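Local coordinates for Endoglucanase(Endo-1,4-beta-glucanase)protein (Pseudomonas stutzeri, PDB 6R2J), which probably hydrolyses internal beta-1,4-glucosidic bonds of cellulose as a family 5 glycoside hydrolase, and binds cellobiose, at residues 99-104 / 141-146; 146-151 / 175-180; 220-225 / 257-262. One frame throughout, in Å; residues are numbered along the deposited sequence.

Interaction 1. Residues 99-104 / 141-146; sequences HNYGRY and IMNEPH. With BGC (beta-D-glucopyranose), chain E; TRS (2-amino-2-hydroxymethyl-propane-1,3-diol), chain G.
The imidazole of H99 lies over the side-chain amide of N143, with the two planes 20° apart. ND2 sits above one ring face, toward its rim. H99 ND1 is hydrogen-bonded to D97 OD2. N143 reaches the ring because its CG stands anti to the backbone N (chi1 178°). Its OD1 meets R56, while ND2 bonds the bound TRS molecule. N100 sets CB against M142 SD at 3.4 Å. Its amide turns away: OD1 meets the backbone N of W61, and ND2 bonds R103 O within a type I' turn. At Y101 the backbone N makes a weak bond to N143 O, 2.8 Å long. The N143 amide stands nearly upright over one face of the phenol ring, ND2 3.3 Å from Y101 CE1. Y101 OH and TRS O3 share a hydrogen bond of 2.7 Å, with O3 at the ring edge; either could be the donor. G102 N points at M142 SD in a weak bond of 3.3 Å. R103 NH1 bonds H146 O at 2.8 Å and Y101 O at 2.9 Å, both in the guanidinium plane. NH2 adds a weak bond to S147 O. The same guanidinium lies flat on the H146 ring, planes 15° apart. N143-E144-P145 is the Asn-Glu-Pro signature of family 5 cellulases. E144 lines the glycan pocket; its OE2 bonds TRS N and also H206 ND1. TRS, probably from the crystallisation liquor, thus occupies this site. Around the contact, backbone bonds tie H99 to F59 of strand 54-59 and N143 to M98 of strand 93-98. H99, N143 and E144 touch E252 of strand 248-252, while M142 and P145 rest on W152 of helix 152-166.

Interaction 2. Residues 146-151 / 175-180; sequences HSTVGL and EGERWS. With BGC (beta-D-glucopyranose), chain E; BGC (beta-D-glucopyranose), chain B.
H146 and W179 stack face to face. The imidazole covers the six-membered ring of W179, centroids 3.6 Å apart and planes 9° apart. H146 CG is wedged between its backbone N and carbonyl carbon (chi1 66°), and this turn lays the imidazole over that ring. H146 CB makes a separate CH-pi contact over the five-membered ring of W179, 3.6 Å from CB to the centroid. R103 lies on the other face of the imidazole, so the histidine is sandwiched. A water bonds H146 ND1 and weakly accepts from W179 NE1. E177 works beside the stack. Its chain bends at chi2 (60°), which turns the carboxylate back to the 146-151 loop. OE2 accepts from T148 OG1 at 2.9 Å and from T148 N at 3.3 Å. OE1 takes R178 N at 2.8 Å and, weakly, S147 N at 3.0 Å. All four donors hold the carboxylate in place, and OG1 of T148 also meets W152 N. In the TIM barrel one segment comes after strand 136-140, and the other runs on from the end of strand 171-175. R178, W179 and S180 belong to the glycan pocket there. The face of W179 opposite H146 carries the glucose of chain B, whose C3 is 3.7 Å from W179 CD2. This is the usual aromatic platform of carbohydrate sites. With W179 cut back to an alanine, that sugar would probably lose its platform and one face of H146 its cover. R178 NH2 reaches O6 of the same sugar at 2.6 Å. The glucose of chain E lies beside the backbone, its O3 near the carbonyl oxygens of R178 and W179.

Interaction 3. Residues 220-225 / 257-262; sequences QTSRNI and DDLPEA
I225 and L259 carry the apolar part of this contact, meeting at 3.8 Å between their CD1 atoms. The two side chains cross at about a right angle. I225 CG1 stands anti to the carbonyl carbon (chi1 -62°), and from there CD1 also reaches A262 CB at 4.0 Å. L259 CD1 touches S222 CB as well, at 3.8 Å. S222 touches with CB, and its OG bonds M218 O. E261 joins through the base of its side chain: its CB lies 3.8 Å from I225 CB and 3.4 Å from I225 O. The polar link is indirect. One water donates to I225 O at 3.1 Å and to E261 O at 2.9 Å, so it bridges two backbone carbonyls. I225 N is buried here and has no partner in the model. L259 is at the N-cap position of helix 260-276, and its side chain points into the contact. The contact therefore sets the start of that helix against the long loop between strand 201-206 and helix 229-244. With carbon contacts and one water across it, the join rests on the fit of I225 rather than on charge or direct hydrogen bonds.

In the fold
Along the chain the three contacts follow in series; none nests in or crosses another. Interaction 1 closes a loop of 36 residues that holds helix 116-130 and strand 136-140, so it links the ends of neighbouring barrel strands. Interaction 2 starts at H146, which both share, and closes 23 residues with helix 152-166 and strand 171-175. Probable hydrogen bonds, backbone P145 O to W179 N and E144 N to the E175 carboxylate, join the two further, and both touch the chain E glucose. Interaction 3 closes 31 residues with helix 229-244 and strand 248-252. Its centre lies about 28 Å from the centres of both others, on the barrel's periphery.

Interaction 1. Residues 99-104 / 141-146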
# COMPACT_ATOMS: atom_id res chain seq x y z
N HIS A 99 -2.26 6.43 -5.75
CA HIS A 99 -2.90 5.22 -6.27
C HIS A 99 -3.20 5.37 -7.77
O HIS A 99 -4.35 5.27 -8.23
CB HIS A 99 -4.18 5.03 -5.48
CG HIS A 99 -4.65 3.61 -5.38
ND1 HIS A 99 -3.97 2.65 -4.68
CD2 HIS A 99 -5.77 3.01 -5.86
CE1 HIS A 99 -4.63 1.51 -4.74
NE2 HIS A 99 -5.73 1.70 -5.44
N ASN A 100 -2.11 5.56 -8.55
CA ASN A 100 -2.26 6.09 -9.90
C ASN A 100 -1.85 5.21 -11.08
O ASN A 100 -1.98 5.66 -12.22
CB ASN A 100 -1.55 7.45 -10.01
CG ASN A 100 -2.48 8.62 -9.72
OD1 ASN A 100 -2.80 8.88 -8.59
ND2 ASN A 100 -2.92 9.30 -10.76
N TYR A 101 -1.38 3.99 -10.87
CA TYR A 101 -1.25 3.02 -11.97
C TYR A 101 -0.30 3.48 -13.08
O TYR A 101 -0.47 3.10 -14.24
CB TYR A 101 -2.62 2.71 -12.57
CG TYR A 101 -3.61 2.16 -11.57
CD1 TYR A 101 -3.57 0.85 -11.18
CD2 TYR A 101 -4.55 2.97 -11.00
CE1 TYR A 101 -4.45 0.37 -10.24
CE2 TYR A 101 -5.43 2.49 -10.06
CZ TYR A 101 -5.38 1.19 -9.67
OH TYR A 101 -6.29 0.74 -8.73
N GLY A 102 0.72 4.26 -12.74
CA GLY A 102 1.64 4.79 -13.73
C GLY A 102 1.11 5.93 -14.59
O GLY A 102 1.74 6.24 -15.61
N ARG A 103 -0.01 6.56 -14.21
CA ARG A 103 -0.70 7.47 -15.11
C ARG A 103 -1.24 8.70 -14.38
O ARG A 103 -1.51 8.66 -13.18
CB ARG A 103 -1.87 6.79 -15.83
CG ARG A 103 -1.44 5.65 -16.77
CD ARG A 103 -2.61 4.69 -17.06
NE ARG A 103 -2.33 3.84 -18.22
CZ ARG A 103 -1.49 2.80 -18.20
NH1 ARG A 103 -0.84 2.47 -17.09
NH2 ARG A 103 -1.27 2.11 -19.32
N TYR A 104 -1.40 9.79 -15.14
CA TYR A 104 -1.99 11.04 -14.68
C TYR A 104 -3.01 11.50 -15.71
O TYR A 104 -2.66 11.74 -16.87
CB TYR A 104 -0.89 12.10 -14.46
CG TYR A 104 -1.46 13.44 -14.03
CD1 TYR A 104 -2.13 13.57 -12.83
CD2 TYR A 104 -1.40 14.54 -14.84
CE1 TYR A 104 -2.69 14.74 -12.44
CE2 TYR A 104 -1.97 15.73 -14.44
CZ TYR A 104 -2.59 15.82 -13.22
OH TYR A 104 -3.15 16.97 -12.77
N ILE A 141 5.01 5.82 -3.62
CA ILE A 141 4.96 6.83 -4.66
C ILE A 141 4.11 6.42 -5.87
O ILE A 141 3.69 7.29 -6.64
CB ILE A 141 6.39 7.23 -5.09
CG1 ILE A 141 7.19 6.06 -5.66
CG2 ILE A 141 7.17 7.80 -3.92
CD1 ILE A 141 8.48 6.45 -6.35
N MET A 142 3.80 5.14 -6.05
CA MET A 142 2.88 4.78 -7.12
C MET A 142 2.30 3.39 -6.87
O MET A 142 3.05 2.45 -6.69
CB MET A 142 3.59 4.76 -8.48
CG MET A 142 2.71 4.50 -9.70
SD MET A 142 1.37 5.69 -9.80
CE MET A 142 2.25 7.24 -9.75
N ASN A 143 0.99 3.28 -6.98
CA ASN A 143 0.29 2.01 -6.95
C ASN A 143 0.24 1.34 -8.33
O ASN A 143 -0.16 1.95 -9.34
CB ASN A 143 -1.14 2.23 -6.40
CG ASN A 143 -1.99 0.95 -6.37
OD1 ASN A 143 -1.77 0.11 -5.51
ND2 ASN A 143 -2.94 0.80 -7.30
N GLU A 144 0.65 0.08 -8.36
CA GLU A 144 0.42 -0.83 -9.49
C GLU A 144 0.72 -0.24 -10.88
O GLU A 144 -0.17 -0.22 -11.74
CB GLU A 144 -0.95 -1.45 -9.42
CG GLU A 144 -1.11 -2.37 -8.17
CD GLU A 144 -2.44 -3.14 -8.09
OE1 GLU A 144 -3.31 -2.98 -8.97
OE2 GLU A 144 -2.60 -3.89 -7.09
N PRO A 145 1.95 0.15 -11.14
CA PRO A 145 2.34 0.45 -12.52
C PRO A 145 2.02 -0.72 -13.44
O PRO A 145 2.25 -1.87 -13.10
CB PRO A 145 3.85 0.68 -12.45
CG PRO A 145 4.25 0.51 -11.05
CD PRO A 145 3.05 0.30 -10.17
N HIS A 146 1.50 -0.41 -14.62
CA HIS A 146 1.28 -1.46 -15.59
C HIS A 146 1.30 -0.86 -16.97
O HIS A 146 0.91 0.29 -17.16
CB HIS A 146 -0.05 -2.16 -15.36
CG HIS A 146 -1.25 -1.29 -15.60
ND1 HIS A 146 -2.00 -1.33 -16.75
CD2 HIS A 146 -1.83 -0.36 -14.81
CE1 HIS A 146 -3.01 -0.47 -16.65
NE2 HIS A 146 -2.93 0.13 -15.48
C2 BGC E . -1.71 -8.53 -10.81
C3 BGC E . -0.79 -8.17 -9.69
C4 BGC E . -1.62 -7.27 -8.83
C5 BGC E . -3.09 -7.53 -8.77
C6 BGC E . -3.58 -6.51 -7.78
C1 BGC E . -3.26 -8.61 -10.77
O2 BGC E . -1.03 -9.64 -11.52
O3 BGC E . 0.39 -7.49 -10.13
O4 BGC E . -0.85 -7.37 -7.66
O5 BGC E . -3.65 -7.32 -10.15
O6 BGC E . -5.01 -6.35 -8.00
C TRS G . -6.39 -2.84 -6.26
C1 TRS G . -5.79 -1.51 -5.76
C2 TRS G . -7.22 -3.53 -5.16
C3 TRS G . -7.26 -2.58 -7.51
N TRS G . -5.26 -3.73 -6.57
O1 TRS G . -4.42 -1.47 -6.07
O2 TRS G . -7.56 -4.86 -5.53
O3 TRS G . -6.51 -1.90 -8.50

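Interaction 2. Residues 146-151 / 175-180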
# COMPACT_ATOMS: atom_id res chain seq x y z
N HIS A 146 1.50 -0.41 -14.62
CA HIS A 146 1.28 -1.46 -15.59
C HIS A 146 1.30 -0.86 -16.97
O HIS A 146 0.91 0.29 -17.16
CB HIS A 146 -0.05 -2.16 -15.36
CG HIS A 146 -1.25 -1.29 -15.60
ND1 HIS A 146 -2.00 -1.33 -16.75
CD2 HIS A 146 -1.83 -0.36 -14.81
CE1 HIS A 146 -3.01 -0.47 -16.65
NE2 HIS A 146 -2.93 0.13 -15.48
N SER A 147 1.76 -1.67 -17.93
CA SER A 147 1.81 -1.27 -19.33
C SER A 147 2.38 0.13 -19.48
O SER A 147 1.79 1.00 -20.12
CB SER A 147 0.43 -1.37 -19.99
OG SER A 147 -0.14 -2.67 -19.84
N THR A 148 3.54 0.36 -18.87
CA THR A 148 4.13 1.70 -18.91
C THR A 148 5.17 1.87 -20.02
O THR A 148 5.85 2.90 -20.06
CB THR A 148 4.70 2.13 -17.56
OG1 THR A 148 5.86 1.35 -17.25
CG2 THR A 148 3.65 2.00 -16.46
N VAL A 149 5.25 0.92 -20.95
CA VAL A 149 6.25 0.90 -22.03
C VAL A 149 7.61 1.44 -21.62
O VAL A 149 8.14 2.38 -22.25
CB VAL A 149 5.74 1.61 -23.30
CG1 VAL A 149 4.70 0.74 -24.05
CG2 VAL A 149 5.23 2.99 -22.95
N GLY A 150 8.18 0.85 -20.56
CA GLY A 150 9.54 1.10 -20.13
C GLY A 150 9.71 2.37 -19.34
O GLY A 150 10.84 2.75 -19.06
N LEU A 151 8.61 3.05 -18.98
CA LEU A 151 8.71 4.36 -18.38
C LEU A 151 8.71 4.32 -16.87
O LEU A 151 9.17 5.29 -16.25
CB LEU A 151 7.54 5.24 -18.81
CG LEU A 151 7.49 5.61 -20.27
CD1 LEU A 151 6.22 6.35 -20.56
CD2 LEU A 151 8.72 6.43 -20.62
N GLU A 175 6.93 0.11 -5.83
CA GLU A 175 6.28 -0.96 -6.57
C GLU A 175 6.94 -1.17 -7.94
O GLU A 175 7.71 -0.33 -8.45
CB GLU A 175 4.78 -0.63 -6.71
CG GLU A 175 4.13 -0.46 -5.33
CD GLU A 175 2.63 -0.30 -5.36
OE1 GLU A 175 1.99 -1.04 -6.13
OE2 GLU A 175 2.10 0.56 -4.59
N GLY A 176 6.67 -2.35 -8.51
CA GLY A 176 7.15 -2.72 -9.82
C GLY A 176 6.03 -2.90 -10.83
O GLY A 176 4.83 -2.76 -10.56
N GLU A 177 6.46 -3.22 -12.04
CA GLU A 177 5.60 -3.40 -13.20
C GLU A 177 4.72 -4.66 -13.04
O GLU A 177 4.73 -5.37 -12.01
CB GLU A 177 6.51 -3.33 -14.43
CG GLU A 177 5.98 -3.55 -15.81
CD GLU A 177 4.89 -2.61 -16.28
OE1 GLU A 177 3.79 -3.15 -16.33
OE2 GLU A 177 5.10 -1.42 -16.64
N ARG A 178 3.88 -4.87 -14.06
CA ARG A 178 2.89 -5.93 -14.04
C ARG A 178 1.98 -5.85 -12.82
O ARG A 178 1.71 -6.86 -12.15
CB ARG A 178 3.51 -7.32 -14.14
CG ARG A 178 2.56 -8.32 -14.83
CD ARG A 178 2.64 -9.68 -14.17
NE ARG A 178 1.42 -10.46 -14.45
CZ ARG A 178 0.21 -10.19 -13.96
NH1 ARG A 178 0.05 -9.14 -13.11
NH2 ARG A 178 -0.83 -10.95 -14.31
N TRP A 179 1.51 -4.65 -12.52
CA TRP A 179 0.60 -4.39 -11.41
C TRP A 179 1.24 -4.68 -10.05
O TRP A 179 0.55 -5.01 -9.09
CB TRP A 179 -0.75 -5.10 -11.54
CG TRP A 179 -1.45 -4.91 -12.88
CD1 TRP A 179 -1.17 -5.57 -14.04
CD2 TRP A 179 -2.56 -4.03 -13.18
NE1 TRP A 179 -2.02 -5.15 -15.05
CE2 TRP A 179 -2.89 -4.22 -14.54
CE3 TRP A 179 -3.30 -3.10 -12.44
CZ2 TRP A 179 -3.94 -3.52 -15.17
CZ3 TRP A 179 -4.34 -2.41 -13.07
CH2 TRP A 179 -4.64 -2.63 -14.42
N SER A 180 2.57 -4.60 -9.99
CA SER A 180 3.35 -4.95 -8.80
C SER A 180 2.95 -6.33 -8.25
O SER A 180 2.92 -6.55 -7.05
CB SER A 180 3.27 -3.89 -7.72
OG SER A 180 4.44 -3.97 -6.91
C2 BGC E . -1.71 -8.53 -10.81
C3 BGC E . -0.79 -8.17 -9.69
C4 BGC E . -1.62 -7.27 -8.83
C5 BGC E . -3.09 -7.53 -8.77
C6 BGC E . -3.58 -6.51 -7.78
C1 BGC E . -3.26 -8.61 -10.77
O2 BGC E . -1.03 -9.64 -11.52
O3 BGC E . 0.39 -7.49 -10.13
O4 BGC E . -0.85 -7.37 -7.66
O5 BGC E . -3.65 -7.32 -10.15
O6 BGC E . -5.01 -6.35 -8.00
C2 BGC B . -6.13 -6.79 -13.37
C3 BGC B . -4.89 -6.88 -12.53
C4 BGC B . -4.53 -8.33 -12.67
C5 BGC B . -4.28 -8.78 -14.15
C6 BGC B . -4.04 -10.29 -14.34
C1 BGC B . -5.78 -6.95 -14.86
O1 BGC B . -6.80 -6.70 -15.77
O2 BGC B . -6.81 -5.54 -13.27
O3 BGC B . -5.04 -6.68 -11.12
O4 BGC B . -3.37 -8.89 -12.07
O5 BGC B . -5.24 -8.34 -15.19
O6 BGC B . -3.22 -10.73 -13.26
O HOH W 1 -1.74 -3.96 -18.05

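Interaction 3. Residues 220-225 / 257-262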
# COMPACT_ATOMS: atom_id res chain seq x y z
N GLN A 220 -15.71 -17.94 -11.72
CA GLN A 220 -15.01 -18.97 -12.48
C GLN A 220 -13.53 -19.07 -12.11
O GLN A 220 -12.93 -20.13 -12.31
CB GLN A 220 -15.24 -18.72 -13.98
CG GLN A 220 -14.31 -17.66 -14.65
CD GLN A 220 -14.84 -16.23 -14.59
OE1 GLN A 220 -15.65 -15.87 -13.70
NE2 GLN A 220 -14.38 -15.40 -15.52
N THR A 221 -12.94 -18.02 -11.56
CA THR A 221 -11.52 -17.97 -11.29
C THR A 221 -11.20 -18.16 -9.82
O THR A 221 -10.03 -18.02 -9.41
CB THR A 221 -10.97 -16.63 -11.76
OG1 THR A 221 -11.51 -15.59 -10.94
CG2 THR A 221 -11.33 -16.35 -13.25
N SER A 222 -12.21 -18.47 -9.01
CA SER A 222 -12.04 -18.57 -7.56
C SER A 222 -12.54 -19.90 -7.03
O SER A 222 -12.78 -20.01 -5.82
CB SER A 222 -12.75 -17.42 -6.86
OG SER A 222 -12.31 -16.16 -7.33
N ARG A 223 -12.62 -20.92 -7.89
CA ARG A 223 -13.24 -22.18 -7.52
C ARG A 223 -12.26 -23.19 -6.92
O ARG A 223 -12.71 -24.16 -6.30
CB ARG A 223 -13.89 -22.82 -8.73
CG ARG A 223 -14.91 -21.91 -9.38
CD ARG A 223 -15.80 -22.70 -10.31
NE ARG A 223 -15.24 -22.73 -11.66
CZ ARG A 223 -15.60 -23.61 -12.58
NH1 ARG A 223 -16.51 -24.51 -12.30
NH2 ARG A 223 -15.06 -23.58 -13.79
N ASN A 224 -10.97 -22.99 -7.09
CA ASN A 224 -10.00 -23.95 -6.60
C ASN A 224 -8.79 -23.21 -6.07
O ASN A 224 -7.77 -23.11 -6.76
CB ASN A 224 -9.58 -24.93 -7.69
CG ASN A 224 -10.39 -26.21 -7.66
OD1 ASN A 224 -10.89 -26.65 -8.69
ND2 ASN A 224 -10.53 -26.80 -6.47
N ILE A 225 -8.91 -22.70 -4.85
CA ILE A 225 -7.84 -21.95 -4.20
C ILE A 225 -7.01 -22.91 -3.34
O ILE A 225 -7.49 -23.40 -2.31
CB ILE A 225 -8.40 -20.78 -3.38
CG1 ILE A 225 -9.14 -19.79 -4.28
CG2 ILE A 225 -7.25 -20.09 -2.64
CD1 ILE A 225 -9.94 -18.75 -3.52
N ASP A 257 -15.32 -13.08 1.99
CA ASP A 257 -15.87 -13.73 3.17
C ASP A 257 -16.69 -14.98 2.88
O ASP A 257 -17.26 -15.54 3.81
CB ASP A 257 -16.74 -12.69 3.90
CG ASP A 257 -17.95 -12.18 3.04
OD1 ASP A 257 -18.41 -12.92 2.15
OD2 ASP A 257 -18.47 -11.05 3.27
N ASP A 258 -16.75 -15.46 1.64
CA ASP A 258 -17.57 -16.62 1.30
C ASP A 258 -16.78 -17.75 0.65
O ASP A 258 -17.36 -18.67 0.05
CB ASP A 258 -18.75 -16.20 0.42
CG ASP A 258 -18.32 -15.71 -0.95
OD1 ASP A 258 -17.10 -15.43 -1.14
OD2 ASP A 258 -19.21 -15.61 -1.84
N LEU A 259 -15.46 -17.70 0.78
CA LEU A 259 -14.58 -18.70 0.20
C LEU A 259 -13.72 -19.28 1.32
O LEU A 259 -12.66 -18.72 1.63
CB LEU A 259 -13.71 -18.06 -0.88
CG LEU A 259 -14.41 -17.48 -2.10
CD1 LEU A 259 -13.29 -17.08 -3.10
CD2 LEU A 259 -15.35 -18.41 -2.74
N PRO A 260 -14.13 -20.39 1.94
CA PRO A 260 -13.28 -21.03 2.97
C PRO A 260 -11.83 -21.29 2.53
O PRO A 260 -10.90 -21.18 3.35
CB PRO A 260 -14.03 -22.33 3.29
CG PRO A 260 -15.13 -22.47 2.27
CD PRO A 260 -15.43 -21.08 1.80
N GLU A 261 -11.59 -21.64 1.26
CA GLU A 261 -10.22 -21.91 0.82
C GLU A 261 -9.36 -20.65 0.86
O GLU A 261 -8.15 -20.71 1.16
CB GLU A 261 -10.22 -22.51 -0.58
CG GLU A 261 -11.07 -23.73 -0.79
CD GLU A 261 -12.41 -23.39 -1.44
OE1 GLU A 261 -12.68 -22.18 -1.65
OE2 GLU A 261 -13.20 -24.33 -1.71
N ALA A 262 -9.94 -19.49 0.54
CA ALA A 262 -9.23 -18.22 0.65
C ALA A 262 -8.80 -17.93 2.09
O ALA A 262 -7.70 -17.42 2.32
CB ALA A 262 -10.10 -17.09 0.11
O HOH W 2 -7.23 -23.41 0.75